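Local coordinates for protein Non-atp dependent l-selective hydantoinase (Arthrobacter aurescens, PDB 1GKR) that hydrolyses hydantoin rings as a homotetrameric, zinc-dependent cyclic amidase, favouring aryl- over alkyl-hydantoins with an enantioselectivity that depends on the substrate, at residues D58-I63 / I236-S241; L305-G310 / C365-K370; I90-I95 / L107-Q112; Y267-T272 / L342-T347. All blocks are in the same frame, centred on the assembly; numbering follows the deposited sequence.

All four contacts belong to the catalytic domain of a metallo-dependent hydrolase, and all are buried, yet their chemistry differs with their place in the fold. Contact 1, nearest the chain's centre, brings together histidines on two zinc ions. Contact 2 touches it directly and joins strand 308-309 to helix 357-372 by aliphatic packing. Contact 3 flanks contact 1 through neighbouring strands 51-62 and 87-92 and uses a buried ion pair with a water. Contact 4 lies on the opposite side of the chain's centre from contact 3. There methionines meet a leucine and an asparagine, and M345 of its helix 341-350 also packs on L309 of contact 2.

Contact 1: residues D58-I63 / I236-S241; sequences DEHVHI and IVLHVS. With ZN (zinc ion), chain F; ZN (zinc ion), chain E.
H60 and H239 approach each other inside the barrel, each holding a different zinc ion. Metal coordination dominates: H60 NE2 and H62 NE2 each bind one ion at 2.1 Å, which also has water 1 at 2.5 Å, while H239 NE2 binds the other ion at 2.3 Å. D312 completes the first site and H183 the second, and the carbamate of K147 serves both. The two rings are oblique, with planes at 42°; H239 CD2 comes to the edge of the H60 ring, 3.5 Å from its CE1.

L238 supplies the apolar packing. It puts CD2 3.8 Å from H60 ND1, and its CB sits over the centre of the H239 ring. I236 sets a methyl beside a carboxylate oxygen, CD1 lying 4.0 Å from E59 OE1, whereas E59 OE2 turns to the hydroxyl of T308.

Among polar bonds, H60 N donates to D58 OD1 (2.8 Å), an Asx turn, which spans the corner at E59. CG of H60 then stands anti to the backbone N (chi1 -163°), which carries the ring in toward L238. H60 and H62 form the HxH signature of this superfamily, and the chemistry implies a binuclear zinc centre with L238 packed against two of its histidine ligands.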
loop_
_atom_site.group_PDB
_atom_site.type_symbol
_atom_site.label_atom_id
_atom_site.label_comp_id
_atom_site.label_asym_id
_atom_site.label_seq_id
_atom_site.Cartn_x
_atom_site.Cartn_y
_atom_site.Cartn_z
ATOM N N ASP A 58 -16.996 25.767 15.760
ATOM C CA ASP A 58 -17.412 25.339 14.431
ATOM C C ASP A 58 -16.657 26.116 13.349
ATOM O O ASP A 58 -16.843 27.321 13.182
ATOM C CB ASP A 58 -18.915 25.524 14.266
ATOM C CG ASP A 58 -19.451 24.756 13.095
ATOM O OD1 ASP A 58 -18.726 24.652 12.091
ATOM O OD2 ASP A 58 -20.591 24.258 13.163
ATOM N N GLU A 59 -15.799 25.402 12.627
ATOM C CA GLU A 59 -14.952 25.960 11.572
ATOM C C GLU A 59 -15.651 26.094 10.230
ATOM O O GLU A 59 -15.058 26.587 9.269
ATOM C CB GLU A 59 -13.737 25.051 11.355
ATOM C CG GLU A 59 -14.150 23.670 10.848
ATOM C CD GLU A 59 -12.998 22.688 10.719
ATOM O OE1 GLU A 59 -11.956 22.897 11.377
ATOM O OE2 GLU A 59 -13.146 21.694 9.969
ATOM N N HIS A 60 -16.895 25.642 10.145
ATOM C CA HIS A 60 -17.585 25.694 8.870
ATOM C C HIS A 60 -18.975 26.322 8.934
ATOM O O HIS A 60 -19.991 25.623 8.925
ATOM C CB HIS A 60 -17.656 24.287 8.299
ATOM C CG HIS A 60 -17.965 24.253 6.839
ATOM N ND1 HIS A 60 -17.601 23.201 6.024
ATOM C CD2 HIS A 60 -18.604 25.145 6.046
ATOM C CE1 HIS A 60 -18.002 23.451 4.791
ATOM N NE2 HIS A 60 -18.613 24.624 4.777
ATOM N N VAL A 61 -19.006 27.647 8.965
ATOM C CA VAL A 61 -20.255 28.368 9.062
ATOM C C VAL A 61 -20.479 29.341 7.902
ATOM O O VAL A 61 -19.564 30.068 7.485
ATOM C CB VAL A 61 -20.302 29.134 10.409
ATOM C CG1 VAL A 61 -21.645 29.841 10.592
ATOM C CG2 VAL A 61 -20.047 28.167 11.537
ATOM N N HIS A 62 -21.703 29.326 7.376
ATOM C CA HIS A 62 -22.106 30.218 6.290
ATOM C C HIS A 62 -23.322 31.057 6.718
ATOM O O HIS A 62 -24.438 30.823 6.247
ATOM C CB HIS A 62 -22.516 29.441 5.045
ATOM C CG HIS A 62 -21.436 28.596 4.457
ATOM N ND1 HIS A 62 -20.407 29.119 3.706
ATOM C CD2 HIS A 62 -21.265 27.250 4.445
ATOM C CE1 HIS A 62 -19.652 28.133 3.251
ATOM N NE2 HIS A 62 -20.150 26.989 3.687
ATOM N N ILE A 63 -23.130 32.004 7.628
ATOM C CA ILE A 63 -24.238 32.854 8.014
ATOM C C ILE A 63 -24.456 33.772 6.812
ATOM O O ILE A 63 -25.569 34.214 6.560
ATOM C CB ILE A 63 -23.917 33.680 9.269
ATOM C CG1 ILE A 63 -23.883 32.759 10.489
ATOM C CG2 ILE A 63 -24.960 34.782 9.451
ATOM C CD1 ILE A 63 -23.446 33.443 11.765
ATOM N N ILE A 236 -7.199 21.294 5.010
ATOM C CA ILE A 236 -8.314 20.591 5.626
ATOM C C ILE A 236 -9.326 20.328 4.536
ATOM O O ILE A 236 -9.804 21.273 3.924
ATOM C CB ILE A 236 -9.059 21.425 6.671
ATOM C CG1 ILE A 236 -8.157 21.768 7.846
ATOM C CG2 ILE A 236 -10.267 20.636 7.167
ATOM C CD1 ILE A 236 -8.861 22.605 8.899
ATOM N N VAL A 237 -9.658 19.073 4.271
ATOM C CA VAL A 237 -10.673 18.812 3.262
ATOM C C VAL A 237 -12.024 18.905 3.969
ATOM O O VAL A 237 -12.308 18.148 4.896
ATOM C CB VAL A 237 -10.510 17.430 2.634
ATOM C CG1 VAL A 237 -11.631 17.180 1.627
ATOM C CG2 VAL A 237 -9.144 17.338 1.962
ATOM N N LEU A 238 -12.844 19.857 3.529
ATOM C CA LEU A 238 -14.159 20.115 4.105
ATOM C C LEU A 238 -15.167 19.049 3.760
ATOM O O LEU A 238 -15.004 18.314 2.783
ATOM C CB LEU A 238 -14.679 21.463 3.618
ATOM C CG LEU A 238 -13.841 22.691 3.971
ATOM C CD1 LEU A 238 -14.367 23.892 3.224
ATOM C CD2 LEU A 238 -13.897 22.928 5.459
ATOM N N HIS A 239 -16.215 18.985 4.578
ATOM C CA HIS A 239 -17.316 18.026 4.422
ATOM C C HIS A 239 -17.051 16.821 3.531
ATOM O O HIS A 239 -17.489 16.801 2.378
ATOM C CB HIS A 239 -18.551 18.735 3.890
ATOM C CG HIS A 239 -18.255 19.657 2.754
ATOM N ND1 HIS A 239 -17.397 19.317 1.731
ATOM C CD2 HIS A 239 -18.704 20.902 2.472
ATOM C CE1 HIS A 239 -17.331 20.313 0.865
ATOM N NE2 HIS A 239 -18.115 21.286 1.291
ATOM N N VAL A 240 -16.329 15.835 4.063
ATOM C CA VAL A 240 -16.051 14.597 3.345
ATOM C C VAL A 240 -17.266 13.708 3.625
ATOM O O VAL A 240 -17.566 13.394 4.780
ATOM C CB VAL A 240 -14.779 13.941 3.870
ATOM C CG1 VAL A 240 -14.613 12.550 3.267
ATOM C CG2 VAL A 240 -13.602 14.813 3.515
ATOM N N SER A 241 -17.954 13.304 2.563
ATOM C CA SER A 241 -19.187 12.530 2.686
ATOM C C SER A 241 -19.112 11.019 2.733
ATOM O O SER A 241 -20.101 10.387 3.100
ATOM C CB SER A 241 -20.107 12.858 1.525
ATOM O OG SER A 241 -19.641 12.191 0.359
HETATM ZN ZN ZN F . -19.754 25.000 3.031
HETATM ZN ZN ZN E . -18.740 23.151 0.153
HETATM O O HOH W 1 -21.117 23.774 1.324
#

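Contact 2: residues L305-G310 / C365-K370; sequences LIDTLG and CEKPAK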
loop_
_atom_site.group_PDB
_atom_site.type_symbol
_atom_site.label_atom_id
_atom_site.label_comp_id
_atom_site.label_asym_id
_atom_site.label_seq_id
_atom_site.Cartn_x
_atom_site.Cartn_y
_atom_site.Cartn_z
ATOM N N LEU A 305 -10.394 8.575 12.651
ATOM C CA LEU A 305 -10.053 8.898 11.266
ATOM C C LEU A 305 -10.662 10.217 10.796
ATOM O O LEU A 305 -10.261 10.775 9.773
ATOM C CB LEU A 305 -10.485 7.784 10.323
ATOM C CG LEU A 305 -9.565 6.569 10.330
ATOM C CD1 LEU A 305 -9.643 5.900 11.676
ATOM C CD2 LEU A 305 -9.979 5.614 9.245
ATOM N N ILE A 306 -11.642 10.715 11.533
ATOM C CA ILE A 306 -12.263 11.973 11.179
ATOM C C ILE A 306 -11.743 13.019 12.150
ATOM O O ILE A 306 -12.025 12.969 13.334
ATOM C CB ILE A 306 -13.774 11.838 11.244
ATOM C CG1 ILE A 306 -14.211 10.861 10.146
ATOM C CG2 ILE A 306 -14.422 13.194 11.112
ATOM C CD1 ILE A 306 -15.689 10.726 9.979
ATOM N N ASP A 307 -10.977 13.967 11.639
ATOM C CA ASP A 307 -10.360 14.989 12.472
ATOM C C ASP A 307 -11.247 16.059 13.080
ATOM O O ASP A 307 -11.076 16.407 14.247
ATOM C CB ASP A 307 -9.232 15.645 11.689
ATOM C CG ASP A 307 -8.223 14.636 11.216
ATOM O OD1 ASP A 307 -7.536 14.079 12.095
ATOM O OD2 ASP A 307 -8.131 14.383 9.987
ATOM N N THR A 308 -12.178 16.598 12.301
ATOM C CA THR A 308 -13.062 17.637 12.815
ATOM C C THR A 308 -14.480 17.494 12.295
ATOM O O THR A 308 -14.740 16.840 11.285
ATOM C CB THR A 308 -12.594 19.046 12.406
ATOM O OG1 THR A 308 -12.698 19.171 10.984
ATOM C CG2 THR A 308 -11.156 19.298 12.836
ATOM N N LEU A 309 -15.398 18.135 12.996
ATOM C CA LEU A 309 -16.795 18.131 12.612
ATOM C C LEU A 309 -17.194 19.599 12.438
ATOM O O LEU A 309 -16.883 20.449 13.277
ATOM C CB LEU A 309 -17.619 17.455 13.701
ATOM C CG LEU A 309 -18.321 16.135 13.365
ATOM C CD1 LEU A 309 -17.466 15.279 12.473
ATOM C CD2 LEU A 309 -18.661 15.403 14.654
ATOM N N GLY A 310 -17.841 19.905 11.322
ATOM C CA GLY A 310 -18.274 21.270 11.062
ATOM C C GLY A 310 -19.704 21.178 10.577
ATOM O O GLY A 310 -20.041 20.243 9.860
ATOM N N CYS A 365 -14.209 20.517 19.435
ATOM C CA CYS A 365 -13.616 21.623 20.174
ATOM C C CYS A 365 -12.113 21.745 20.007
ATOM O O CYS A 365 -11.613 22.741 19.496
ATOM C CB CYS A 365 -13.922 21.492 21.666
ATOM S SG CYS A 365 -15.655 21.170 22.067
ATOM N N GLU A 366 -11.393 20.721 20.444
ATOM C CA GLU A 366 -9.941 20.744 20.393
ATOM C C GLU A 366 -9.271 20.856 19.029
ATOM O O GLU A 366 -8.581 21.846 18.774
ATOM C CB GLU A 366 -9.395 19.534 21.145
ATOM C CG GLU A 366 -9.431 19.711 22.650
ATOM C CD GLU A 366 -9.253 18.410 23.413
ATOM O OE1 GLU A 366 -8.497 17.542 22.924
ATOM O OE2 GLU A 366 -9.859 18.276 24.507
ATOM N N LYS A 367 -9.458 19.865 18.158
ATOM C CA LYS A 367 -8.806 19.905 16.858
ATOM C C LYS A 367 -9.128 21.150 16.029
ATOM O O LYS A 367 -8.222 21.798 15.486
ATOM C CB LYS A 367 -9.116 18.631 16.064
ATOM C CG LYS A 367 -7.975 17.623 16.063
ATOM C CD LYS A 367 -8.473 16.224 15.688
ATOM C CE LYS A 367 -7.318 15.237 15.553
ATOM N NZ LYS A 367 -6.370 15.380 16.699
ATOM N N PRO A 368 -10.417 21.494 15.888
ATOM C CA PRO A 368 -10.622 22.703 15.088
ATOM C C PRO A 368 -9.812 23.902 15.631
ATOM O O PRO A 368 -9.136 24.582 14.872
ATOM C CB PRO A 368 -12.145 22.901 15.130
ATOM C CG PRO A 368 -12.625 21.942 16.221
ATOM C CD PRO A 368 -11.689 20.813 16.177
ATOM N N ALA A 369 -9.848 24.140 16.936
ATOM C CA ALA A 369 -9.095 25.246 17.512
ATOM C C ALA A 369 -7.608 25.067 17.234
ATOM O O ALA A 369 -6.917 25.994 16.810
ATOM C CB ALA A 369 -9.328 25.319 19.007
ATOM N N LYS A 370 -7.113 23.865 17.486
ATOM C CA LYS A 370 -5.709 23.573 17.254
ATOM C C LYS A 370 -5.298 23.831 15.815
ATOM O O LYS A 370 -4.365 24.586 15.569
ATOM C CB LYS A 370 -5.393 22.125 17.628
ATOM C CG LYS A 370 -5.290 21.887 19.128
ATOM C CD LYS A 370 -5.004 20.432 19.435
ATOM C CE LYS A 370 -4.702 20.230 20.900
ATOM N NZ LYS A 370 -4.492 18.790 21.211
#
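K367 and P368, on helix 357-372, lie against D307 and T308 where strand 308-309 begins, within the TIM-barrel fold of the amidohydrolases. The contact is one of aliphatic surface against backbone and methyl group, with little help from charge.

K367 comes first along the helix. Its hydrocarbon chain passes across the D307 carbonyl, CB and CD both running by the oxygen, with CB 3.5 Å from D307 O, and CE continues to 3.7 Å from D307 OD1. The long side chain stays extended until it bends at chi4 (46°), and this last turn leaves NZ 4.9 Å from D307 OD1, too far for a salt bridge. At this distance any attraction between the two charges is probably weak. The ammonium has a long, weak ion pair with E362, earlier in the same helix, while the other carboxylate oxygen of D307 accepts from the backbone N of C261.

P368 follows, and its backbone N, lacking a bond to the preceding turn, kinks the helix. The ring slides past T308 in the opposite direction, and P368 also rests on V57 and E59 of strand 51-62, so the helix spans two strands. The branches of T308 divide the work: OG1 is engaged by the carboxylate of E59, and CG2 meets P368 CD at 3.7 Å.

Contact 3: residues I90-I95 / L107-Q112; sequences IIEMPI and LEKKKQ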
loop_
_atom_site.group_PDB
_atom_site.type_symbol
_atom_site.label_atom_id
_atom_site.label_comp_id
_atom_site.label_asym_id
_atom_site.label_seq_id
_atom_site.Cartn_x
_atom_site.Cartn_y
_atom_site.Cartn_z
ATOM N N ILE A 90 -17.380 30.683 16.036
ATOM C CA ILE A 90 -17.579 30.270 14.661
ATOM C C ILE A 90 -16.515 30.895 13.773
ATOM O O ILE A 90 -15.894 31.902 14.129
ATOM C CB ILE A 90 -18.964 30.745 14.129
ATOM C CG1 ILE A 90 -19.002 32.276 14.069
ATOM C CG2 ILE A 90 -20.080 30.269 15.035
ATOM C CD1 ILE A 90 -20.247 32.833 13.457
ATOM N N ILE A 91 -16.300 30.288 12.616
ATOM C CA ILE A 91 -15.368 30.836 11.662
ATOM C C ILE A 91 -16.209 30.973 10.393
ATOM O O ILE A 91 -16.560 29.969 9.788
ATOM C CB ILE A 91 -14.176 29.891 11.462
ATOM C CG1 ILE A 91 -13.677 29.402 12.826
ATOM C CG2 ILE A 91 -13.033 30.636 10.797
ATOM C CD1 ILE A 91 -12.363 28.629 12.773
ATOM N N GLU A 92 -16.568 32.210 10.029
ATOM C CA GLU A 92 -17.398 32.492 8.844
ATOM C C GLU A 92 -16.655 32.276 7.555
ATOM O O GLU A 92 -15.561 32.816 7.387
ATOM C CB GLU A 92 -17.863 33.944 8.826
ATOM C CG GLU A 92 -19.337 34.153 9.052
ATOM C CD GLU A 92 -20.219 33.606 7.953
ATOM O OE1 GLU A 92 -20.162 34.090 6.794
ATOM O OE2 GLU A 92 -20.985 32.683 8.277
ATOM N N MET A 93 -17.253 31.511 6.644
ATOM C CA MET A 93 -16.640 31.269 5.343
ATOM C C MET A 93 -16.725 32.585 4.561
ATOM O O MET A 93 -17.470 33.492 4.935
ATOM C CB MET A 93 -17.379 30.160 4.602
ATOM C CG MET A 93 -17.391 28.835 5.334
ATOM S SD MET A 93 -16.040 27.695 4.912
ATOM C CE MET A 93 -14.787 28.819 4.361
ATOM N N PRO A 94 -15.983 32.702 3.451
ATOM C CA PRO A 94 -16.038 33.955 2.708
ATOM C C PRO A 94 -16.984 33.957 1.529
ATOM O O PRO A 94 -16.827 34.770 0.630
ATOM C CB PRO A 94 -14.599 34.124 2.274
ATOM C CG PRO A 94 -14.254 32.716 1.865
ATOM C CD PRO A 94 -14.942 31.820 2.895
ATOM N N ILE A 95 -17.950 33.047 1.518
ATOM C CA ILE A 95 -18.901 32.991 0.411
ATOM C C ILE A 95 -20.057 33.910 0.758
ATOM O O ILE A 95 -20.935 33.548 1.546
ATOM C CB ILE A 95 -19.520 31.596 0.214
ATOM C CG1 ILE A 95 -18.453 30.501 0.259
ATOM C CG2 ILE A 95 -20.282 31.577 -1.093
ATOM C CD1 ILE A 95 -17.691 30.313 -0.993
ATOM N N LEU A 107 -12.041 43.651 6.007
ATOM C CA LEU A 107 -12.133 44.641 7.081
ATOM C C LEU A 107 -13.575 45.060 7.349
ATOM O O LEU A 107 -13.958 45.312 8.496
ATOM C CB LEU A 107 -11.321 45.892 6.744
ATOM C CG LEU A 107 -9.877 46.024 7.223
ATOM C CD1 LEU A 107 -9.521 44.927 8.197
ATOM C CD2 LEU A 107 -8.977 45.976 6.029
ATOM N N GLU A 108 -14.369 45.135 6.287
ATOM C CA GLU A 108 -15.756 45.530 6.428
ATOM C C GLU A 108 -16.562 44.443 7.126
ATOM O O GLU A 108 -17.356 44.742 8.021
ATOM C CB GLU A 108 -16.366 45.848 5.057
ATOM C CG GLU A 108 -17.743 46.514 5.107
ATOM C CD GLU A 108 -17.785 47.753 6.011
ATOM O OE1 GLU A 108 -16.793 48.525 6.024
ATOM O OE2 GLU A 108 -18.815 47.961 6.700
ATOM N N LYS A 109 -16.350 43.185 6.732
ATOM C CA LYS A 109 -17.077 42.074 7.343
ATOM C C LYS A 109 -16.720 41.965 8.824
ATOM O O LYS A 109 -17.573 41.676 9.655
ATOM C CB LYS A 109 -16.770 40.751 6.629
ATOM C CG LYS A 109 -17.640 39.604 7.126
ATOM C CD LYS A 109 -17.238 38.235 6.579
ATOM C CE LYS A 109 -17.923 37.926 5.277
ATOM N NZ LYS A 109 -18.151 36.464 5.133
ATOM N N LYS A 110 -15.460 42.218 9.153
ATOM C CA LYS A 110 -15.008 42.145 10.532
ATOM C C LYS A 110 -15.703 43.186 11.400
ATOM O O LYS A 110 -16.093 42.915 12.542
ATOM C CB LYS A 110 -13.506 42.359 10.574
ATOM C CG LYS A 110 -12.920 42.547 11.950
ATOM C CD LYS A 110 -11.421 42.604 11.800
ATOM C CE LYS A 110 -10.734 43.242 12.981
ATOM N NZ LYS A 110 -9.284 43.381 12.646
ATOM N N LYS A 111 -15.846 44.381 10.840
ATOM C CA LYS A 111 -16.485 45.490 11.525
ATOM C C LYS A 111 -17.934 45.126 11.799
ATOM O O LYS A 111 -18.408 45.212 12.929
ATOM C CB LYS A 111 -16.399 46.724 10.640
ATOM C CG LYS A 111 -16.915 48.012 11.238
ATOM C CD LYS A 111 -16.672 49.129 10.229
ATOM C CE LYS A 111 -17.630 50.303 10.397
ATOM N NZ LYS A 111 -17.525 51.227 9.223
ATOM N N GLN A 112 -18.628 44.705 10.755
ATOM C CA GLN A 112 -20.024 44.311 10.860
ATOM C C GLN A 112 -20.232 43.161 11.837
ATOM O O GLN A 112 -21.020 43.266 12.781
ATOM C CB GLN A 112 -20.528 43.889 9.488
ATOM C CG GLN A 112 -20.549 45.012 8.490
ATOM C CD GLN A 112 -21.878 45.701 8.479
ATOM O OE1 GLN A 112 -22.384 46.124 9.525
ATOM N NE2 GLN A 112 -22.470 45.815 7.293
HETATM O O HOH W 2 -15.263 35.331 6.184
#
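K109 reaches E92 by a chain that starts straight and finishes bent. Its CG is anti to the backbone N (chi1 -173°), which projects the side chain away from helix 103-116 toward strand 87-92; bends at chi3 (-89°) and chi4 then turn NZ to E92 OE1. E92 bends at chi2 (-66°), and the two side chains cross at about a right angle.

The ammonium is the only part of K109 that comes close. K109 NZ forms a salt bridge with E92 OE1, at a rather long 3.5 Å, and lies 3.1 Å from M93 O, just past the end of the strand. Water 2 makes an indirect link as well: it accepts from K109 NZ at 3.3 Å and probably donates to E92 O (2.8 Å). A buried lysine end is thus met by a carboxylate and a water, a setting that would be expected to favour its charged form.

E92 has more to hold than the lysine. Its OE1 also accepts from the backbone N of I64, two residues after zinc ligand H62, so K109 is linked to the chain after that ligand through E92. M93 points its side chain the other way, onto H60 and H62, and the same short run of chain therefore has one face to the helix and one to the metal site.

Strand 87-92, helix 103-116 and strand 120-123 form a parallel beta-alpha-beta unit, the repeating crossover of a TIM barrel.

Contact 4: residues Y267-T272 / L342-T347; sequences YLNITT and LPMMLT
P343 O, one residue before the M344 that packs against N269, is gripped by two donors of T347. T347 N and T347 OG1 each reach it at 2.8 Å and come from opposite faces of the carbonyl plane, the hydroxyl tilted 29° out of it. The threonine oxygen in turn accepts from T420 N of strand 418-428, and that bond ties the helix to the strand.

The contact itself is made on another part of the surface of helix 341-350. N269, the first residue to leave helical geometry after helix 265-268, lays its amide against both methionines: N269 CG is 3.9 Å from M344 CG, and N269 ND2 is 3.7 Å from M345 SD. For its polar partner, ND2 donates back to P265 O, in the helix that N269 follows. OD1, 3.8 Å from M344 O, receives a weak bond from N348.

L268 supplies the purely apolar part. Its CD1 meets M345 CE at 3.6 Å as the two side chains cross at about a right angle. M345 owes this reach to bends at chi2 and chi3 (-44° and -66°), which curl the terminal methyl back toward L268. L268 also packs on helix 291-303, and M345 on helix 357-372. The contact joins the short helix after strand 259-263 to helix 341-350, in the helical layer around the barrel.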
loop_
_atom_site.group_PDB
_atom_site.type_symbol
_atom_site.label_atom_id
_atom_site.label_comp_id
_atom_site.label_asym_id
_atom_site.label_seq_id
_atom_site.Cartn_x
_atom_site.Cartn_y
_atom_site.Cartn_z
ATOM N N TYR A 267 -23.842 14.364 7.394
ATOM C CA TYR A 267 -23.398 13.137 6.764
ATOM C C TYR A 267 -23.475 11.947 7.694
ATOM O O TYR A 267 -23.590 10.812 7.234
ATOM C CB TYR A 267 -21.975 13.316 6.244
ATOM C CG TYR A 267 -21.891 14.360 5.169
ATOM C CD1 TYR A 267 -22.473 14.144 3.920
ATOM C CD2 TYR A 267 -21.273 15.587 5.409
ATOM C CE1 TYR A 267 -22.446 15.125 2.934
ATOM C CE2 TYR A 267 -21.240 16.581 4.432
ATOM C CZ TYR A 267 -21.827 16.343 3.196
ATOM O OH TYR A 267 -21.805 17.320 2.225
ATOM N N LEU A 268 -23.418 12.200 8.997
ATOM C CA LEU A 268 -23.483 11.119 9.978
ATOM C C LEU A 268 -24.912 10.769 10.384
ATOM O O LEU A 268 -25.227 9.599 10.592
ATOM C CB LEU A 268 -22.684 11.487 11.232
ATOM C CG LEU A 268 -21.172 11.609 11.039
ATOM C CD1 LEU A 268 -20.531 12.165 12.284
ATOM C CD2 LEU A 268 -20.600 10.262 10.722
ATOM N N ASN A 269 -25.774 11.782 10.467
ATOM C CA ASN A 269 -27.158 11.591 10.886
ATOM C C ASN A 269 -28.218 11.519 9.799
ATOM O O ASN A 269 -29.409 11.515 10.105
ATOM C CB ASN A 269 -27.530 12.684 11.879
ATOM C CG ASN A 269 -26.652 12.658 13.101
ATOM O OD1 ASN A 269 -26.809 11.800 13.968
ATOM N ND2 ASN A 269 -25.698 13.582 13.172
ATOM N N ILE A 270 -27.805 11.476 8.536
ATOM C CA ILE A 270 -28.768 11.383 7.442
ATOM C C ILE A 270 -28.247 10.386 6.434
ATOM O O ILE A 270 -27.040 10.243 6.244
ATOM C CB ILE A 270 -28.982 12.719 6.737
ATOM C CG1 ILE A 270 -29.378 13.784 7.748
ATOM C CG2 ILE A 270 -30.097 12.591 5.722
ATOM C CD1 ILE A 270 -29.470 15.149 7.141
ATOM N N THR A 271 -29.169 9.708 5.772
ATOM C CA THR A 271 -28.817 8.682 4.809
ATOM C C THR A 271 -29.615 8.854 3.550
ATOM O O THR A 271 -30.641 9.527 3.561
ATOM C CB THR A 271 -29.109 7.318 5.423
ATOM O OG1 THR A 271 -27.949 6.885 6.132
ATOM C CG2 THR A 271 -29.499 6.313 4.394
ATOM N N THR A 272 -29.157 8.259 2.456
ATOM C CA THR A 272 -29.912 8.392 1.228
ATOM C C THR A 272 -31.303 7.789 1.373
ATOM O O THR A 272 -32.224 8.235 0.693
ATOM C CB THR A 272 -29.198 7.769 0.007
ATOM O OG1 THR A 272 -28.817 6.418 0.287
ATOM C CG2 THR A 272 -27.985 8.591 -0.356
ATOM N N LEU A 342 -24.646 20.017 17.850
ATOM C CA LEU A 342 -24.271 19.326 19.088
ATOM C C LEU A 342 -25.350 18.347 19.527
ATOM O O LEU A 342 -25.076 17.167 19.759
ATOM C CB LEU A 342 -24.009 20.318 20.229
ATOM C CG LEU A 342 -22.871 20.038 21.232
ATOM C CD1 LEU A 342 -23.160 20.779 22.526
ATOM C CD2 LEU A 342 -22.725 18.567 21.514
ATOM N N PRO A 343 -26.595 18.820 19.664
ATOM C CA PRO A 343 -27.627 17.870 20.088
ATOM C C PRO A 343 -27.764 16.636 19.196
ATOM O O PRO A 343 -28.076 15.539 19.682
ATOM C CB PRO A 343 -28.904 18.726 20.156
ATOM C CG PRO A 343 -28.541 20.025 19.489
ATOM C CD PRO A 343 -27.087 20.204 19.754
ATOM N N MET A 344 -27.515 16.790 17.904
ATOM C CA MET A 344 -27.627 15.640 17.035
ATOM C C MET A 344 -26.511 14.642 17.345
ATOM O O MET A 344 -26.764 13.439 17.406
ATOM C CB MET A 344 -27.588 16.072 15.574
ATOM C CG MET A 344 -28.713 15.476 14.739
ATOM S SD MET A 344 -30.328 15.615 15.562
ATOM C CE MET A 344 -31.118 14.171 14.986
ATOM N N MET A 345 -25.287 15.132 17.563
ATOM C CA MET A 345 -24.150 14.256 17.880
ATOM C C MET A 345 -24.318 13.638 19.268
ATOM O O MET A 345 -24.039 12.457 19.481
ATOM C CB MET A 345 -22.831 15.033 17.840
ATOM C CG MET A 345 -22.431 15.522 16.474
ATOM S SD MET A 345 -22.662 14.277 15.197
ATOM C CE MET A 345 -21.469 13.037 15.677
ATOM N N LEU A 346 -24.764 14.455 20.214
ATOM C CA LEU A 346 -24.996 14.001 21.574
ATOM C C LEU A 346 -26.077 12.918 21.574
ATOM O O LEU A 346 -25.929 11.871 22.195
ATOM C CB LEU A 346 -25.460 15.184 22.410
ATOM C CG LEU A 346 -24.558 15.754 23.501
ATOM C CD1 LEU A 346 -23.093 15.547 23.188
ATOM C CD2 LEU A 346 -24.904 17.225 23.657
ATOM N N THR A 347 -27.158 13.180 20.848
ATOM C CA THR A 347 -28.288 12.268 20.766
ATOM C C THR A 347 -28.042 10.937 20.061
ATOM O O THR A 347 -28.262 9.881 20.644
ATOM C CB THR A 347 -29.491 12.969 20.086
ATOM O OG1 THR A 347 -29.989 13.994 20.952
ATOM C CG2 THR A 347 -30.603 11.987 19.788
#